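Local coordinates for protein D-galactonate dehydratase family member RspA (Pantoea ananatis, PDB 3T6C) that dehydrates D-gluconate to 2-dehydro-3-deoxy-D-gluconate with low activity in vitro, using one magnesium ion per subunit, at residues A[36-47]-A[60-71]; A[111-122]-A[321-330]. All blocks are in the same frame, centred on the assembly; numbering follows the deposited sequence. Where two conformers were deposited one is given.

In the fold
The two contacts follow each other along the chain, interaction 1 closing before interaction 2 opens, with centres about 13 Å apart. Interaction 1 lies within the N-terminal domain, where strands 29-37, 44-51 and 57-61 form an antiparallel sheet followed, after the loop 62-67, by helix 68-83. Interaction 2 joins helix 108-129 of the same domain to the loop after strand 317-318 and the first turn of helix 328-340 of the barrel domain, nearly 200 residues later. They touch directly: C61 O meets S115 OG, and T63 O meets H321 NE2, both probable hydrogen bonds. The 62-67 loop, which brings Q66 to the bound gluconate, therefore lies between the sheet and the domain interface, bonded to both.

Interaction 1: residues A[36-47]-A[60-71]; sequences LTAPGGIDLVVV and GCATFTQRIYAV
V45 is the main bump of this contact, its two methyls parted over different hollows. V45 CG1, held anti to the backbone N (chi1 -172°), sits over the notch between A62 CB and V71 CG1, while V45 CG2 meets I68 CG2 at 3.5 Å. I68 continues the row: its chain, extended beyond CG1, crosses D43 at about a right angle and sets CD1 3.7 Å from D43 OD2. Farther out, L36 CD1 touches both I68 CD1 and the Y69 ring, 3.4 Å from Y69 CE1.

In the capping domain of this enolase-superfamily protein, strands 44-51 and 57-61 form an antiparallel hairpin, with V47 and G60 a hydrogen-bonded pair and V46 and C61 the non-hydrogen-bonded pair beside it. Beyond the bridges, residues 62-67 leave the strand; one more backbone bond, A62 N to V45 O, follows, and then the hydroxyls of T63 and T65 join in. V45 N donates to T63 OG1 at 3.0 Å, and T63 CG2 lies against the backbone of D43 and L44. T65 OG1 donates in plane to a lone pair of D43 O at 2.7 Å, with I42 CG2 alongside the hydroxyl. The D43 carboxylate accepts from the backbone N atoms of E421 and G422; a water joins its OD2 to T65 O, 2.7 Å from each. Next along the loop, Q66 NE2 hydrogen-bonds the bound gluconate, and R67 occupies the N-cap position of helix 68-83.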
loop_
_atom_site.group_PDB
_atom_site.type_symbol
_atom_site.label_atom_id
_atom_site.label_comp_id
_atom_site.label_asym_id
_atom_site.label_seq_id
_atom_site.Cartn_x
_atom_site.Cartn_y
_atom_site.Cartn_z
ATOM N N LEU A 36 11.882 3.758 48.989
ATOM C CA LEU A 36 10.435 3.815 48.775
ATOM C C LEU A 36 9.905 4.876 49.735
ATOM O O LEU A 36 10.033 4.766 50.971
ATOM C CB LEU A 36 9.768 2.477 49.057
ATOM C CG LEU A 36 10.154 1.258 48.217
ATOM C CD1 LEU A 36 9.296 0.031 48.550
ATOM C CD2 LEU A 36 10.104 1.574 46.794
ATOM N N THR A 37 9.296 5.920 49.168
ATOM C CA THR A 37 8.816 7.040 49.996
ATOM C C THR A 37 7.559 7.687 49.400
ATOM O O THR A 37 7.364 7.621 48.203
ATOM C CB THR A 37 9.965 8.108 50.205
ATOM O OG1 THR A 37 9.538 9.119 51.117
ATOM C CG2 THR A 37 10.393 8.807 48.902
ATOM N N ALA A 38 6.720 8.300 50.240
ATOM C CA ALA A 38 5.471 8.864 49.750
ATOM C C ALA A 38 5.134 10.264 50.307
ATOM O O ALA A 38 4.069 10.434 50.869
ATOM C CB ALA A 38 4.312 7.878 50.062
ATOM N N PRO A 39 6.011 11.254 50.101
ATOM C CA PRO A 39 5.807 12.545 50.805
ATOM C C PRO A 39 4.621 13.316 50.266
ATOM O O PRO A 39 4.059 14.142 50.987
ATOM C CB PRO A 39 7.129 13.310 50.562
ATOM C CG PRO A 39 8.174 12.187 50.158
ATOM C CD PRO A 39 7.305 11.182 49.383
ATOM N N GLY A 40 4.267 13.076 49.008
ATOM C CA GLY A 40 3.098 13.702 48.399
ATOM C C GLY A 40 1.807 12.888 48.485
ATOM O O GLY A 40 0.788 13.266 47.913
ATOM N N GLY A 41 1.822 11.808 49.249
ATOM C CA GLY A 41 0.657 10.961 49.429
ATOM C C GLY A 41 0.533 9.902 48.343
ATOM O O GLY A 41 -0.503 9.224 48.261
ATOM N N ILE A 42 1.595 9.746 47.545
ATOM C CA ILE A 42 1.625 8.809 46.426
ATOM C C ILE A 42 2.933 8.050 46.492
ATOM O O ILE A 42 4.010 8.656 46.651
ATOM C CB ILE A 42 1.503 9.536 45.068
ATOM C CG1 ILE A 42 0.130 10.199 44.975
ATOM C CG2 ILE A 42 1.632 8.535 43.879
ATOM C CD1 ILE A 42 0.030 11.143 43.846
ATOM N N ASP A 43 2.861 6.721 46.387
ATOM C CA ASP A 43 4.084 5.915 46.568
ATOM C C ASP A 43 5.064 6.119 45.422
ATOM O O ASP A 43 4.709 5.955 44.265
ATOM C CB ASP A 43 3.746 4.424 46.655
ATOM C CG ASP A 43 2.921 4.064 47.889
ATOM O OD1 ASP A 43 2.839 4.875 48.841
ATOM O OD2 ASP A 43 2.409 2.926 47.900
ATOM N N LEU A 44 6.306 6.458 45.771
ATOM C CA LEU A 44 7.414 6.670 44.812
ATOM C C LEU A 44 8.518 5.664 44.962
ATOM O O LEU A 44 8.743 5.197 46.072
ATOM C CB LEU A 44 8.079 8.038 45.063
ATOM C CG LEU A 44 7.084 9.206 45.148
ATOM C CD1 LEU A 44 7.841 10.490 45.455
ATOM C CD2 LEU A 44 6.317 9.357 43.874
ATOM N N VAL A 45 9.228 5.339 43.860
ATOM C CA VAL A 45 10.441 4.504 43.926
ATOM C C VAL A 45 11.638 5.295 43.413
ATOM O O VAL A 45 11.641 5.735 42.254
ATOM C CB VAL A 45 10.287 3.241 43.071
ATOM C CG1 VAL A 45 11.471 2.308 43.302
ATOM C CG2 VAL A 45 8.964 2.531 43.406
ATOM N N VAL A 46 12.683 5.415 44.230
ATOM C CA VAL A 46 13.845 6.222 43.879
ATOM C C VAL A 46 15.064 5.301 43.980
ATOM O O VAL A 46 15.105 4.424 44.842
ATOM C CB VAL A 46 13.971 7.409 44.878
ATOM C CG1 VAL A 46 15.375 8.006 44.892
ATOM C CG2 VAL A 46 12.898 8.462 44.582
ATOM N N VAL A 47 16.011 5.459 43.063
ATOM C CA VAL A 47 17.277 4.752 43.126
ATOM C C VAL A 47 18.409 5.719 43.469
ATOM O O VAL A 47 18.454 6.850 42.969
ATOM C CB VAL A 47 17.557 4.128 41.754
ATOM C CG1 VAL A 47 19.008 3.674 41.624
ATOM C CG2 VAL A 47 16.597 2.911 41.553
ATOM N N GLY A 60 17.843 8.549 40.616
ATOM C CA GLY A 60 16.950 8.260 39.498
ATOM C C GLY A 60 15.558 7.875 39.955
ATOM O O GLY A 60 15.343 7.498 41.119
ATOM N N CYS A 61 14.615 7.962 39.021
ATOM C CA CYS A 61 13.194 7.678 39.263
ATOM C C CYS A 61 12.763 6.372 38.576
ATOM O O CYS A 61 13.042 6.119 37.395
ATOM C CB CYS A 61 12.275 8.791 38.739
ATOM S SG CYS A 61 10.573 8.555 39.341
ATOM N N ALA A 62 12.300 5.473 39.419
ATOM C CA ALA A 62 11.781 4.152 39.071
ATOM C C ALA A 62 10.266 4.038 39.276
ATOM O O ALA A 62 9.784 2.945 39.583
ATOM C CB ALA A 62 12.602 3.047 39.748
ATOM N N THR A 63 9.544 5.153 39.344
ATOM C CA THR A 63 8.224 5.049 39.981
ATOM C C THR A 63 7.184 4.474 39.007
ATOM O O THR A 63 6.634 5.166 38.132
ATOM C CB THR A 63 7.779 6.477 40.421
ATOM O OG1 THR A 63 8.666 6.959 41.432
ATOM C CG2 THR A 63 6.363 6.487 41.022
ATOM N N PHE A 64 6.842 3.204 39.275
ATOM C CA PHE A 64 5.608 2.543 38.774
ATOM C C PHE A 64 4.891 2.368 40.099
ATOM O O PHE A 64 5.102 1.382 40.854
ATOM C CB PHE A 64 6.056 1.201 38.198
ATOM C CG PHE A 64 4.968 0.285 37.718
ATOM C CD1 PHE A 64 3.623 0.634 37.747
ATOM C CD2 PHE A 64 5.346 -0.984 37.244
ATOM C CE1 PHE A 64 2.630 -0.239 37.298
ATOM C CE2 PHE A 64 4.370 -1.902 36.785
ATOM C CZ PHE A 64 2.991 -1.530 36.830
ATOM N N THR A 65 3.953 3.278 40.345
ATOM C CA THR A 65 3.412 3.417 41.714
ATOM C C THR A 65 2.594 2.200 42.140
ATOM O O THR A 65 2.558 1.839 43.327
ATOM C CB THR A 65 2.652 4.796 41.856
ATOM O OG1 THR A 65 2.385 5.061 43.242
ATOM C CG2 THR A 65 1.281 4.776 41.141
ATOM N N GLN A 66 1.972 1.531 41.168
ATOM C CA GLN A 66 1.095 0.403 41.489
ATOM C C GLN A 66 1.819 -0.877 41.797
ATOM O O GLN A 66 1.224 -1.868 42.201
ATOM C CB GLN A 66 0.138 0.128 40.337
ATOM C CG GLN A 66 -0.839 1.308 39.984
ATOM C CD GLN A 66 -0.282 2.361 39.040
ATOM O OE1 GLN A 66 0.893 2.326 38.625
ATOM N NE2 GLN A 66 -1.132 3.342 38.695
ATOM N N ARG A 67 3.064 -0.908 41.392
ATOM C CA ARG A 67 3.970 -2.038 41.559
ATOM C C ARG A 67 5.236 -1.932 42.384
ATOM O O ARG A 67 6.283 -2.489 41.920
ATOM C CB ARG A 67 4.083 -2.863 40.274
ATOM C CG ARG A 67 2.742 -3.440 39.715
ATOM C CD ARG A 67 2.288 -4.634 40.623
ATOM N NE ARG A 67 1.150 -5.399 40.049
ATOM C CZ ARG A 67 -0.118 -5.022 40.209
ATOM N NH1 ARG A 67 -0.392 -3.887 40.849
ATOM N NH2 ARG A 67 -1.118 -5.798 39.735
ATOM N N ILE A 68 5.292 -0.959 43.300
ATOM C CA ILE A 68 6.580 -0.557 43.870
ATOM C C ILE A 68 7.423 -1.728 44.365
ATOM O O ILE A 68 8.645 -1.684 44.241
ATOM C CB ILE A 68 6.402 0.483 45.022
ATOM C CG1 ILE A 68 5.684 -0.116 46.239
ATOM C CG2 ILE A 68 5.682 1.737 44.473
ATOM C CD1 ILE A 68 5.489 0.905 47.386
ATOM N N TYR A 69 6.809 -2.777 44.906
ATOM C CA TYR A 69 7.613 -3.893 45.470
ATOM C C TYR A 69 8.186 -4.800 44.396
ATOM O O TYR A 69 9.241 -5.418 44.617
ATOM C CB TYR A 69 6.810 -4.675 46.508
ATOM C CG TYR A 69 6.413 -3.780 47.687
ATOM C CD1 TYR A 69 7.372 -3.202 48.475
ATOM C CD2 TYR A 69 5.071 -3.537 47.964
ATOM C CE1 TYR A 69 7.015 -2.358 49.510
ATOM C CE2 TYR A 69 4.705 -2.746 49.018
ATOM C CZ TYR A 69 5.677 -2.125 49.763
ATOM O OH TYR A 69 5.283 -1.273 50.815
ATOM N N ALA A 70 7.536 -4.883 43.228
ATOM C CA ALA A 70 8.068 -5.705 42.159
ATOM C C ALA A 70 9.226 -4.941 41.512
ATOM O O ALA A 70 10.245 -5.530 41.168
ATOM C CB ALA A 70 6.989 -6.027 41.135
ATOM N N VAL A 71 9.056 -3.624 41.300
ATOM C CA VAL A 71 10.182 -2.786 40.881
ATOM C C VAL A 71 11.346 -2.802 41.878
ATOM O O VAL A 71 12.501 -2.931 41.454
ATOM C CB VAL A 71 9.691 -1.335 40.597
ATOM C CG1 VAL A 71 10.865 -0.412 40.229
ATOM C CG2 VAL A 71 8.665 -1.337 39.518
HETATM O O HOH W 1 1.693 1.339 45.794
#

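Interaction 2: residues A[111-122]-A[321-330]; sequences NNALSGIDMALW and HISSIGGITP
One face of the W122 indole carries I328, whose CG2 stands 3.8 Å from the centroid of the five-membered ring in a CH-pi contact. At the edge, D118 OD2 lies in plane, and T329 OG1, near the ring plane, accepts from W122 NE1 at 3.0 Å. T329 OG1 donates to the syn lone pair of D118 OD1 at 2.6 Å, so the hydroxyl both accepts and donates. D118 OD2 takes T329 N in an almost straight bond (173°), tying the carboxylate to the first turn of helix 328-340. At the other end the N111 amide donates to S324 O, nearly in its own plane. N112 turns its OD1 to S323 OG and its ND2 to S324 OG. Between these polar ends the glycine loop before helix 328-340 comes close to helix 108-129: S115 and G327 have CA atoms 3.9 Å apart, and G326 CA points a hydrogen at N111 O. M119 CE packs on I322 CD1 at 3.7 Å. The buried interface between capping and barrel domains pairs polar groups alongside apolar packing of M119, I322, I328 and W122; the D118 carboxylate, placed at a helix N-terminus, is probably stabilised as the anion by its N-H donor and the helix dipole.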
loop_
_atom_site.group_PDB
_atom_site.type_symbol
_atom_site.label_atom_id
_atom_site.label_comp_id
_atom_site.label_asym_id
_atom_site.label_seq_id
_atom_site.Cartn_x
_atom_site.Cartn_y
_atom_site.Cartn_z
ATOM N N ASN A 111 11.256 -1.951 32.812
ATOM C CA ASN A 111 11.723 -0.660 32.292
ATOM C C ASN A 111 11.889 0.336 33.425
ATOM O O ASN A 111 12.808 1.149 33.396
ATOM C CB ASN A 111 10.732 -0.095 31.271
ATOM C CG ASN A 111 10.656 -0.926 29.987
ATOM O OD1 ASN A 111 11.297 -1.983 29.871
ATOM N ND2 ASN A 111 9.817 -0.498 29.062
ATOM N N ASN A 112 11.015 0.297 34.421
ATOM C CA ASN A 112 11.128 1.255 35.521
ATOM C C ASN A 112 12.379 0.997 36.343
ATOM O O ASN A 112 13.055 1.944 36.772
ATOM C CB ASN A 112 9.885 1.200 36.406
ATOM C CG ASN A 112 8.829 2.154 35.938
ATOM O OD1 ASN A 112 8.860 3.320 36.309
ATOM N ND2 ASN A 112 7.913 1.690 35.068
ATOM N N ALA A 113 12.696 -0.274 36.573
ATOM C CA ALA A 113 13.965 -0.577 37.233
ATOM C C ALA A 113 15.154 0.001 36.434
ATOM O O ALA A 113 16.074 0.593 37.009
ATOM C CB ALA A 113 14.127 -2.085 37.427
ATOM N N LEU A 114 15.164 -0.201 35.115
ATOM C CA LEU A 114 16.220 0.290 34.235
ATOM C C LEU A 114 16.274 1.819 34.301
ATOM O O LEU A 114 17.363 2.421 34.319
ATOM C CB LEU A 114 15.924 -0.227 32.816
ATOM C CG LEU A 114 16.892 0.208 31.752
ATOM C CD1 LEU A 114 18.334 -0.176 32.134
ATOM C CD2 LEU A 114 16.392 -0.493 30.459
ATOM N N SER A 115 15.097 2.465 34.344
ATOM C CA SER A 115 15.068 3.942 34.435
ATOM C C SER A 115 15.735 4.480 35.682
ATOM O O SER A 115 16.436 5.508 35.649
ATOM C CB SER A 115 13.569 4.399 34.475
ATOM O OG SER A 115 13.503 5.804 34.639
ATOM N N GLY A 116 15.538 3.800 36.815
ATOM C CA GLY A 116 16.096 4.297 38.053
ATOM C C GLY A 116 17.621 4.321 37.927
ATOM O O GLY A 116 18.282 5.300 38.349
ATOM N N ILE A 117 18.163 3.261 37.326
ATOM C CA ILE A 117 19.600 3.166 37.058
ATOM C C ILE A 117 20.054 4.234 36.081
ATOM O O ILE A 117 20.988 4.976 36.353
ATOM C CB ILE A 117 19.968 1.772 36.493
ATOM C CG1 ILE A 117 19.682 0.666 37.529
ATOM C CG2 ILE A 117 21.426 1.730 36.085
ATOM C CD1 ILE A 117 20.120 1.005 38.918
ATOM N N ASP A 118 19.376 4.307 34.939
ATOM C CA ASP A 118 19.780 5.204 33.858
ATOM C C ASP A 118 19.784 6.689 34.276
ATOM O O ASP A 118 20.741 7.423 34.006
ATOM C CB ASP A 118 18.878 5.000 32.640
ATOM C CG ASP A 118 19.295 5.860 31.469
ATOM O OD1 ASP A 118 20.336 5.519 30.810
ATOM O OD2 ASP A 118 18.583 6.866 31.218
ATOM N N MET A 119 18.709 7.127 34.936
ATOM C CA MET A 119 18.641 8.537 35.381
ATOM C C MET A 119 19.798 8.816 36.355
ATOM O O MET A 119 20.425 9.890 36.307
ATOM C CB MET A 119 17.276 8.863 36.037
ATOM C CG MET A 119 16.134 8.861 35.085
ATOM S SD MET A 119 14.748 9.599 35.955
ATOM C CE MET A 119 13.439 9.248 34.772
ATOM N N ALA A 120 20.066 7.877 37.280
ATOM C CA ALA A 120 21.148 8.094 38.249
ATOM C C ALA A 120 22.489 8.168 37.547
ATOM O O ALA A 120 23.370 8.935 37.962
ATOM C CB ALA A 120 21.163 6.984 39.270
ATOM N N LEU A 121 22.678 7.412 36.486
ATOM C CA LEU A 121 23.950 7.521 35.762
ATOM C C LEU A 121 24.083 8.852 35.017
ATOM O O LEU A 121 25.196 9.419 34.993
ATOM C CB LEU A 121 24.106 6.358 34.758
ATOM C CG LEU A 121 24.206 5.015 35.450
ATOM C CD1 LEU A 121 24.200 3.876 34.429
ATOM C CD2 LEU A 121 25.476 4.908 36.334
ATOM N N TRP A 122 22.986 9.360 34.448
ATOM C CA TRP A 122 23.025 10.684 33.865
ATOM C C TRP A 122 23.300 11.751 34.933
ATOM O O TRP A 122 24.024 12.721 34.639
ATOM C CB TRP A 122 21.705 10.980 33.137
ATOM C CG TRP A 122 21.740 10.486 31.724
ATOM C CD1 TRP A 122 21.090 9.378 31.232
ATOM C CD2 TRP A 122 22.512 11.014 30.631
ATOM N NE1 TRP A 122 21.386 9.208 29.883
ATOM C CE2 TRP A 122 22.241 10.200 29.493
ATOM C CE3 TRP A 122 23.406 12.106 30.497
ATOM C CZ2 TRP A 122 22.818 10.433 28.244
ATOM C CZ3 TRP A 122 23.986 12.348 29.241
ATOM C CH2 TRP A 122 23.690 11.508 28.129
ATOM N N HIS A 321 5.590 8.018 29.874
ATOM C CA HIS A 321 6.067 8.150 31.259
ATOM C C HIS A 321 7.489 7.652 31.076
ATOM O O HIS A 321 7.728 6.432 30.805
ATOM C CB HIS A 321 5.208 7.197 32.110
ATOM C CG HIS A 321 5.521 7.191 33.584
ATOM N ND1 HIS A 321 5.134 8.211 34.429
ATOM C CD2 HIS A 321 6.086 6.247 34.364
ATOM C CE1 HIS A 321 5.515 7.920 35.663
ATOM N NE2 HIS A 321 6.073 6.719 35.652
ATOM N N ILE A 322 8.473 8.533 31.237
ATOM C CA ILE A 322 9.803 8.136 30.775
ATOM C C ILE A 322 10.386 6.992 31.610
ATOM O O ILE A 322 11.222 6.236 31.112
ATOM C CB ILE A 322 10.803 9.316 30.617
ATOM C CG1 ILE A 322 11.159 9.977 31.955
ATOM C CG2 ILE A 322 10.284 10.308 29.546
ATOM C CD1 ILE A 322 12.269 11.035 31.798
ATOM N N SER A 323 9.987 6.871 32.872
ATOM C CA SER A 323 10.510 5.687 33.595
ATOM C C SER A 323 9.932 4.386 33.033
ATOM O O SER A 323 10.580 3.331 33.109
ATOM C CB SER A 323 10.298 5.830 35.110
ATOM O OG SER A 323 8.912 5.845 35.485
ATOM N N SER A 324 8.723 4.429 32.471
ATOM C CA SER A 324 8.127 3.224 31.875
ATOM C C SER A 324 8.736 2.856 30.518
ATOM O O SER A 324 8.456 1.773 30.020
ATOM C CB SER A 324 6.600 3.345 31.729
ATOM O OG SER A 324 6.087 3.303 33.085
ATOM N N ILE A 325 9.487 3.776 29.903
ATOM C CA ILE A 325 10.280 3.428 28.724
ATOM C C ILE A 325 11.783 3.236 28.998
ATOM O O ILE A 325 12.566 3.032 28.073
ATOM C CB ILE A 325 9.944 4.229 27.471
ATOM C CG1 ILE A 325 9.973 5.729 27.755
ATOM C CG2 ILE A 325 8.583 3.739 26.964
ATOM C CD1 ILE A 325 11.417 6.311 27.762
ATOM N N GLY A 326 12.170 3.344 30.258
ATOM C CA GLY A 326 13.551 2.991 30.612
ATOM C C GLY A 326 14.478 4.150 30.889
ATOM O O GLY A 326 15.684 3.937 30.973
ATOM N N GLY A 327 13.963 5.369 31.070
ATOM C CA GLY A 327 14.847 6.456 31.487
ATOM C C GLY A 327 15.210 7.513 30.459
ATOM O O GLY A 327 14.559 7.666 29.431
ATOM N N ILE A 328 16.215 8.343 30.809
ATOM C CA ILE A 328 16.606 9.466 29.947
ATOM C C ILE A 328 17.202 8.998 28.624
ATOM O O ILE A 328 16.925 9.574 27.574
ATOM C CB ILE A 328 17.617 10.347 30.678
ATOM C CG1 ILE A 328 16.853 11.128 31.747
ATOM C CG2 ILE A 328 18.323 11.318 29.686
ATOM C CD1 ILE A 328 17.727 11.858 32.774
ATOM N N THR A 329 18.014 7.936 28.656
ATOM C CA THR A 329 18.639 7.420 27.414
ATOM C C THR A 329 17.586 7.120 26.328
ATOM O O THR A 329 17.636 7.687 25.226
ATOM C CB THR A 329 19.522 6.208 27.721
ATOM O OG1 THR A 329 20.672 6.663 28.472
ATOM C CG2 THR A 329 20.049 5.527 26.416
ATOM N N PRO A 330 16.605 6.280 26.639
ATOM C CA PRO A 330 15.586 6.026 25.604
ATOM C C PRO A 330 14.644 7.205 25.387
ATOM O O PRO A 330 14.170 7.375 24.259
ATOM C CB PRO A 330 14.850 4.808 26.137
ATOM C CG PRO A 330 15.074 4.844 27.666
ATOM C CD PRO A 330 16.495 5.344 27.781
#